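Local structure of EmGH1 (Erythrobacter marinus, 5Z87) at residues Q686-V691 with L745-F750; I766-G771 with T780-V785. The protein probably hydrolyses beta-glucosidic bonds as a family 3 glycoside hydrolase, and possibly also xylosides and arabinofuranosides. One frame throughout, in Å; residues are numbered along the deposited sequence.

Contact 1 (Q686-V691 with L745-F750); sequences QDRLRV and LGPEDF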
loop_
_atom_site.group_PDB
_atom_site.type_symbol
_atom_site.label_atom_id
_atom_site.label_comp_id
_atom_site.label_asym_id
_atom_site.label_seq_id
_atom_site.Cartn_x
_atom_site.Cartn_y
_atom_site.Cartn_z
ATOM N N GLN A 686 -26.292 -2.634 24.763
ATOM C CA GLN A 686 -26.077 -4.077 24.798
ATOM C C GLN A 686 -27.192 -4.880 24.139
ATOM O O GLN A 686 -27.133 -6.112 24.154
ATOM C CB GLN A 686 -25.886 -4.536 26.243
ATOM C CG GLN A 686 -24.577 -4.027 26.844
ATOM C CD GLN A 686 -23.363 -4.343 25.960
ATOM O OE1 GLN A 686 -23.178 -5.486 25.516
ATOM N NE2 GLN A 686 -22.537 -3.326 25.695
ATOM N N ASP A 687 -28.182 -4.227 23.543
ATOM C CA ASP A 687 -29.314 -4.934 22.958
ATOM C C ASP A 687 -28.969 -5.543 21.609
ATOM O O ASP A 687 -28.091 -5.060 20.887
ATOM C CB ASP A 687 -30.503 -3.996 22.772
ATOM C CG ASP A 687 -31.069 -3.526 24.079
ATOM O OD1 ASP A 687 -30.683 -4.104 25.116
ATOM O OD2 ASP A 687 -31.897 -2.590 24.072
ATOM N N ARG A 688 -29.687 -6.610 21.270
ATOM C CA ARG A 688 -29.724 -7.142 19.918
ATOM C C ARG A 688 -30.930 -6.569 19.176
ATOM O O ARG A 688 -31.922 -6.166 19.788
ATOM C CB ARG A 688 -29.783 -8.670 19.936
ATOM C CG ARG A 688 -28.633 -9.298 20.708
ATOM C CD ARG A 688 -28.513 -10.780 20.440
ATOM N NE ARG A 688 -28.158 -11.075 19.055
ATOM C CZ ARG A 688 -26.927 -10.999 18.553
ATOM N NH1 ARG A 688 -25.908 -10.620 19.315
ATOM N NH2 ARG A 688 -26.716 -11.298 17.279
ATOM N N LEU A 689 -30.839 -6.537 17.848
ATOM C CA LEU A 689 -31.844 -5.896 17.009
ATOM C C LEU A 689 -32.192 -6.797 15.834
ATOM O O LEU A 689 -31.303 -7.272 15.121
ATOM C CB LEU A 689 -31.346 -4.544 16.491
ATOM C CG LEU A 689 -32.294 -3.801 15.546
ATOM C CD1 LEU A 689 -33.476 -3.241 16.327
ATOM C CD2 LEU A 689 -31.562 -2.692 14.811
ATOM N N ARG A 690 -33.479 -7.017 15.622
ATOM C CA ARG A 690 -33.925 -7.761 14.458
ATOM C C ARG A 690 -34.146 -6.811 13.284
ATOM O O ARG A 690 -34.678 -5.710 13.450
ATOM C CB ARG A 690 -35.203 -8.533 14.784
ATOM C CG ARG A 690 -35.016 -9.494 15.947
ATOM C CD ARG A 690 -36.018 -10.624 15.892
ATOM N NE ARG A 690 -37.336 -10.163 16.302
ATOM C CZ ARG A 690 -38.380 -10.961 16.503
ATOM N NH1 ARG A 690 -38.264 -12.273 16.318
ATOM N NH2 ARG A 690 -39.544 -10.441 16.879
ATOM N N VAL A 691 -33.710 -7.236 12.102
ATOM C CA VAL A 691 -33.881 -6.475 10.872
ATOM C C VAL A 691 -34.358 -7.428 9.781
ATOM O O VAL A 691 -33.810 -8.524 9.631
ATOM C CB VAL A 691 -32.574 -5.773 10.454
ATOM C CG1 VAL A 691 -32.756 -5.078 9.113
ATOM C CG2 VAL A 691 -32.146 -4.765 11.517
ATOM N N LEU A 745 -28.724 -8.317 14.662
ATOM C CA LEU A 745 -27.471 -7.638 14.945
ATOM C C LEU A 745 -27.349 -7.375 16.438
ATOM O O LEU A 745 -28.352 -7.262 17.149
ATOM C CB LEU A 745 -27.391 -6.320 14.165
ATOM C CG LEU A 745 -27.283 -6.536 12.662
ATOM C CD1 LEU A 745 -27.362 -5.216 11.942
ATOM C CD2 LEU A 745 -25.980 -7.226 12.379
ATOM N N GLY A 746 -26.112 -7.272 16.914
ATOM C CA GLY A 746 -25.869 -6.962 18.305
ATOM C C GLY A 746 -24.613 -6.148 18.548
ATOM O O GLY A 746 -23.991 -5.612 17.620
ATOM N N PRO A 747 -24.216 -6.057 19.824
ATOM C CA PRO A 747 -23.037 -5.248 20.196
ATOM C C PRO A 747 -21.778 -5.567 19.411
ATOM O O PRO A 747 -21.014 -4.657 19.070
ATOM C CB PRO A 747 -22.844 -5.590 21.682
ATOM C CG PRO A 747 -24.201 -6.001 22.151
ATOM C CD PRO A 747 -24.828 -6.722 20.989
ATOM N N GLU A 748 -21.521 -6.848 19.153
ATOM C CA GLU A 748 -20.348 -7.239 18.388
ATOM C C GLU A 748 -20.436 -6.758 16.954
ATOM O O GLU A 748 -19.410 -6.695 16.272
ATOM C CB GLU A 748 -20.175 -8.763 18.418
ATOM C CG GLU A 748 -21.162 -9.518 17.522
ATOM C CD GLU A 748 -22.526 -9.834 18.186
ATOM O OE1 GLU A 748 -22.901 -9.158 19.179
ATOM O OE2 GLU A 748 -23.222 -10.764 17.694
ATOM N N ASP A 749 -21.633 -6.405 16.490
ATOM C CA ASP A 749 -21.818 -5.907 15.136
ATOM C C ASP A 749 -21.737 -4.391 15.069
ATOM O O ASP A 749 -21.125 -3.847 14.146
ATOM C CB ASP A 749 -23.165 -6.380 14.586
ATOM C CG ASP A 749 -23.252 -7.886 14.519
ATOM O OD1 ASP A 749 -22.378 -8.496 13.866
ATOM O OD2 ASP A 749 -24.169 -8.462 15.139
ATOM N N PHE A 750 -22.334 -3.714 16.052
ATOM C CA PHE A 750 -22.447 -2.264 16.052
ATOM C C PHE A 750 -21.202 -1.561 16.577
ATOM O O PHE A 750 -20.998 -0.383 16.275
ATOM C CB PHE A 750 -23.636 -1.846 16.907
ATOM C CG PHE A 750 -24.954 -2.309 16.385
ATOM C CD1 PHE A 750 -25.238 -2.244 15.034
ATOM C CD2 PHE A 750 -25.921 -2.801 17.253
ATOM C CE1 PHE A 750 -26.470 -2.648 14.550
ATOM C CE2 PHE A 750 -27.156 -3.212 16.783
ATOM C CZ PHE A 750 -27.436 -3.131 15.430
#

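Contact 2 (I766-G771 with T780-V785); sequences IVIMAG and TRITLV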
loop_
_atom_site.group_PDB
_atom_site.type_symbol
_atom_site.label_atom_id
_atom_site.label_comp_id
_atom_site.label_asym_id
_atom_site.label_seq_id
_atom_site.Cartn_x
_atom_site.Cartn_y
_atom_site.Cartn_z
ATOM N N ILE A 766 -26.553 4.386 13.842
ATOM C CA ILE A 766 -26.074 3.332 12.959
ATOM C C ILE A 766 -26.962 3.332 11.728
ATOM O O ILE A 766 -28.192 3.356 11.851
ATOM C CB ILE A 766 -26.101 1.950 13.633
ATOM C CG1 ILE A 766 -25.383 1.981 14.995
ATOM C CG2 ILE A 766 -25.523 0.910 12.672
ATOM C CD1 ILE A 766 -23.844 2.076 14.897
ATOM N N VAL A 767 -26.339 3.332 10.550
ATOM C CA VAL A 767 -27.045 3.162 9.288
ATOM C C VAL A 767 -27.017 1.679 8.958
ATOM O O VAL A 767 -25.953 1.055 8.986
ATOM C CB VAL A 767 -26.396 3.992 8.164
ATOM C CG1 VAL A 767 -27.240 3.922 6.879
ATOM C CG2 VAL A 767 -26.221 5.435 8.593
ATOM N N ILE A 768 -28.184 1.104 8.686
ATOM C CA ILE A 768 -28.308 -0.304 8.325
ATOM C C ILE A 768 -28.698 -0.366 6.858
ATOM O O ILE A 768 -29.649 0.299 6.441
ATOM C CB ILE A 768 -29.338 -1.030 9.212
ATOM C CG1 ILE A 768 -28.843 -1.109 10.655
ATOM C CG2 ILE A 768 -29.607 -2.421 8.681
ATOM C CD1 ILE A 768 -29.906 -1.544 11.622
ATOM N N MET A 769 -27.950 -1.138 6.075
ATOM C CA MET A 769 -28.115 -1.180 4.629
ATOM C C MET A 769 -28.328 -2.613 4.164
ATOM O O MET A 769 -27.789 -3.557 4.747
ATOM C CB MET A 769 -26.903 -0.579 3.917
ATOM C CG MET A 769 -26.672 0.900 4.233
ATOM S SD MET A 769 -24.953 1.375 3.953
ATOM C CE MET A 769 -24.242 0.889 5.511
ATOM N N ALA A 770 -29.129 -2.770 3.107
ATOM C CA ALA A 770 -29.401 -4.093 2.559
ATOM C C ALA A 770 -29.640 -3.995 1.059
ATOM O O ALA A 770 -30.159 -2.996 0.558
ATOM C CB ALA A 770 -30.603 -4.748 3.253
ATOM N N GLY A 771 -29.263 -5.047 0.351
ATOM C CA GLY A 771 -29.388 -5.085 -1.086
ATOM C C GLY A 771 -28.688 -6.305 -1.653
ATOM O O GLY A 771 -28.127 -7.122 -0.911
ATOM N N THR A 780 -31.869 2.179 6.462
ATOM C CA THR A 780 -32.680 2.685 7.552
ATOM C C THR A 780 -31.720 3.040 8.673
ATOM O O THR A 780 -30.573 2.590 8.688
ATOM C CB THR A 780 -33.717 1.655 8.007
ATOM O OG1 THR A 780 -34.590 2.255 8.967
ATOM C CG2 THR A 780 -33.020 0.423 8.632
ATOM N N ARG A 781 -32.179 3.857 9.613
ATOM C CA ARG A 781 -31.303 4.398 10.641
ATOM C C ARG A 781 -31.832 4.070 12.026
ATOM O O ARG A 781 -33.005 4.305 12.321
ATOM C CB ARG A 781 -31.162 5.904 10.486
ATOM C CG ARG A 781 -30.300 6.278 9.325
ATOM C CD ARG A 781 -30.378 7.756 9.046
ATOM N NE ARG A 781 -29.165 8.206 8.386
ATOM C CZ ARG A 781 -28.903 7.981 7.108
ATOM N NH1 ARG A 781 -29.781 7.323 6.361
ATOM N NH2 ARG A 781 -27.770 8.410 6.579
ATOM N N ILE A 782 -30.954 3.562 12.883
ATOM C CA ILE A 782 -31.285 3.339 14.280
ATOM C C ILE A 782 -30.319 4.138 15.147
ATOM O O ILE A 782 -29.262 4.599 14.697
ATOM C CB ILE A 782 -31.243 1.845 14.649
ATOM C CG1 ILE A 782 -29.818 1.315 14.468
ATOM C CG2 ILE A 782 -32.249 1.068 13.799
ATOM C CD1 ILE A 782 -29.300 0.548 15.667
ATOM N N THR A 783 -30.702 4.302 16.412
ATOM C CA THR A 783 -29.893 4.999 17.404
ATOM C C THR A 783 -29.563 4.042 18.539
ATOM O O THR A 783 -30.447 3.342 19.043
ATOM C CB THR A 783 -30.627 6.229 17.938
ATOM O OG1 THR A 783 -30.850 7.142 16.862
ATOM C CG2 THR A 783 -29.816 6.928 19.020
ATOM N N LEU A 784 -28.293 3.994 18.916
ATOM C CA LEU A 784 -27.877 3.306 20.129
ATOM C C LEU A 784 -27.902 4.305 21.278
ATOM O O LEU A 784 -27.407 5.432 21.141
ATOM C CB LEU A 784 -26.476 2.708 19.982
ATOM C CG LEU A 784 -26.179 1.839 18.757
ATOM C CD1 LEU A 784 -24.738 1.336 18.780
ATOM C CD2 LEU A 784 -27.154 0.684 18.656
ATOM N N VAL A 785 -28.497 3.896 22.399
ATOM C CA VAL A 785 -28.612 4.750 23.580
ATOM C C VAL A 785 -27.921 4.114 24.782
ATOM O O VAL A 785 -27.163 4.779 25.498
ATOM C CB VAL A 785 -30.075 5.050 23.910
ATOM C CG1 VAL A 785 -30.165 5.857 25.187
ATOM C CG2 VAL A 785 -30.722 5.817 22.764
ATOM O OXT VAL A 785 -28.097 2.924 25.064
#

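Contact 1 (Q686-V691 with L745-F750)
Leu689 and Leu745 form an antiparallel hydrogen-bonded pair where strand 689-697 begins and strand 738-745 ends. Leu689 N donates to Leu745 O (2.7 Å), and Leu745 N returns a bond to Leu689 O (2.8 Å). Beyond the pair, segment 745-750 turns into the short helix 747-750. Gly746 is its N-cap; Gly746 N is held by Asp749 OD2 at 2.9 Å through the anti lone pair of that oxygen. Arg688 reaches across this turn: a bend at chi3 (65°) lays one guanidinium face over Gly746 N and the Leu745 carbonyl carbon. Its NH1 points at the syn lone pair of Glu748 OE2 (3.1 Å, 165° at the hydrogen), almost in the guanidinium plane, while its NE is bound by Glu744. The Pro747 ring meets Gln686, with CG 3.6 Å from Gln686 OE1. On the inner side, Leu689 CD2 approaches Phe750 CZ obliquely at 4.2 Å. The arginine thus bridges two carboxylates, one from the strand and one from the helix, and with Asp749 also close by, its positive charge is likely to be well compensated at this exposed edge of the fibronectin type III-like domain.

Contact 2 (I766-G771 with T780-V785)
Ile766 and Ile782 face each other as a hydrogen-bonded pair in the antiparallel strands 764-771 and 778-784, and Ile768 with Thr780 forms the next such pair; Val767 and Arg781 make the non-hydrogen-bonded pair between them. Four backbone bonds join the segments, the straightest from Ile768 N to Thr780 O (2.8 Å, 175° at the hydrogen). Ile782 shows how the inward face is filled. From its CB, CG1 stands between the backbone N and the carbonyl carbon (chi1 63°), which places it 3.7 Å from Ile766 O, 3.9 Å from Ile766 CB and 4.0 Å from Ile768 CD1. Its tip, CD1, stays beside Ile766 CB at 4.0 Å, while the other branch, CG2, leans on Ile768 CD1. With only an alanine in place of Ile782, the contacts to Ile766 CB and Ile768 CD1 would be lost, which is likely to leave a gap between those two isoleucines and the facing Leu689 and Phe750. Two residues further on, the Leu784 and Ile766 side chains cross obliquely, with Leu784 CG 3.8 Å from Ile766 CG1. On the opposite face, Val767 and Arg781 run side by side, and Val767 CG2 sits over one face of the guanidinium, 3.9 Å from Arg781 NH2; the charged end is paired with Glu779. Ile766 also touches Asp713 of the neighbouring strand 703-713, a residue of the magnesium site. The arrangement is a beta hairpin, one face turned to the hydrophobic interior between the two sheets of a fibronectin type III-like beta-sandwich.

The two contacts belong to opposite sheets of the C-terminal sandwich and meet across its interior. Contact 1 joins the ends of two strands of the three-stranded sheet, one of them leading into a short helix, and is only partly buried; contact 2 pairs neighbouring strands of the other sheet and is mostly buried. The chemistry follows: charged groups mark the outer side of contact 1, whereas branched aliphatic side chains dominate contact 2, with the exposed Arg781 on the face away from the interior. They touch through their apolar sides. Leu689 CD2 packs on Ile768 CD1 at 3.8 Å, and Phe750 CB rests on Leu784 CD1 at 3.9 Å, so Leu689 and Phe750 add to the interior that Ile768 and Leu784 line from the other sheet.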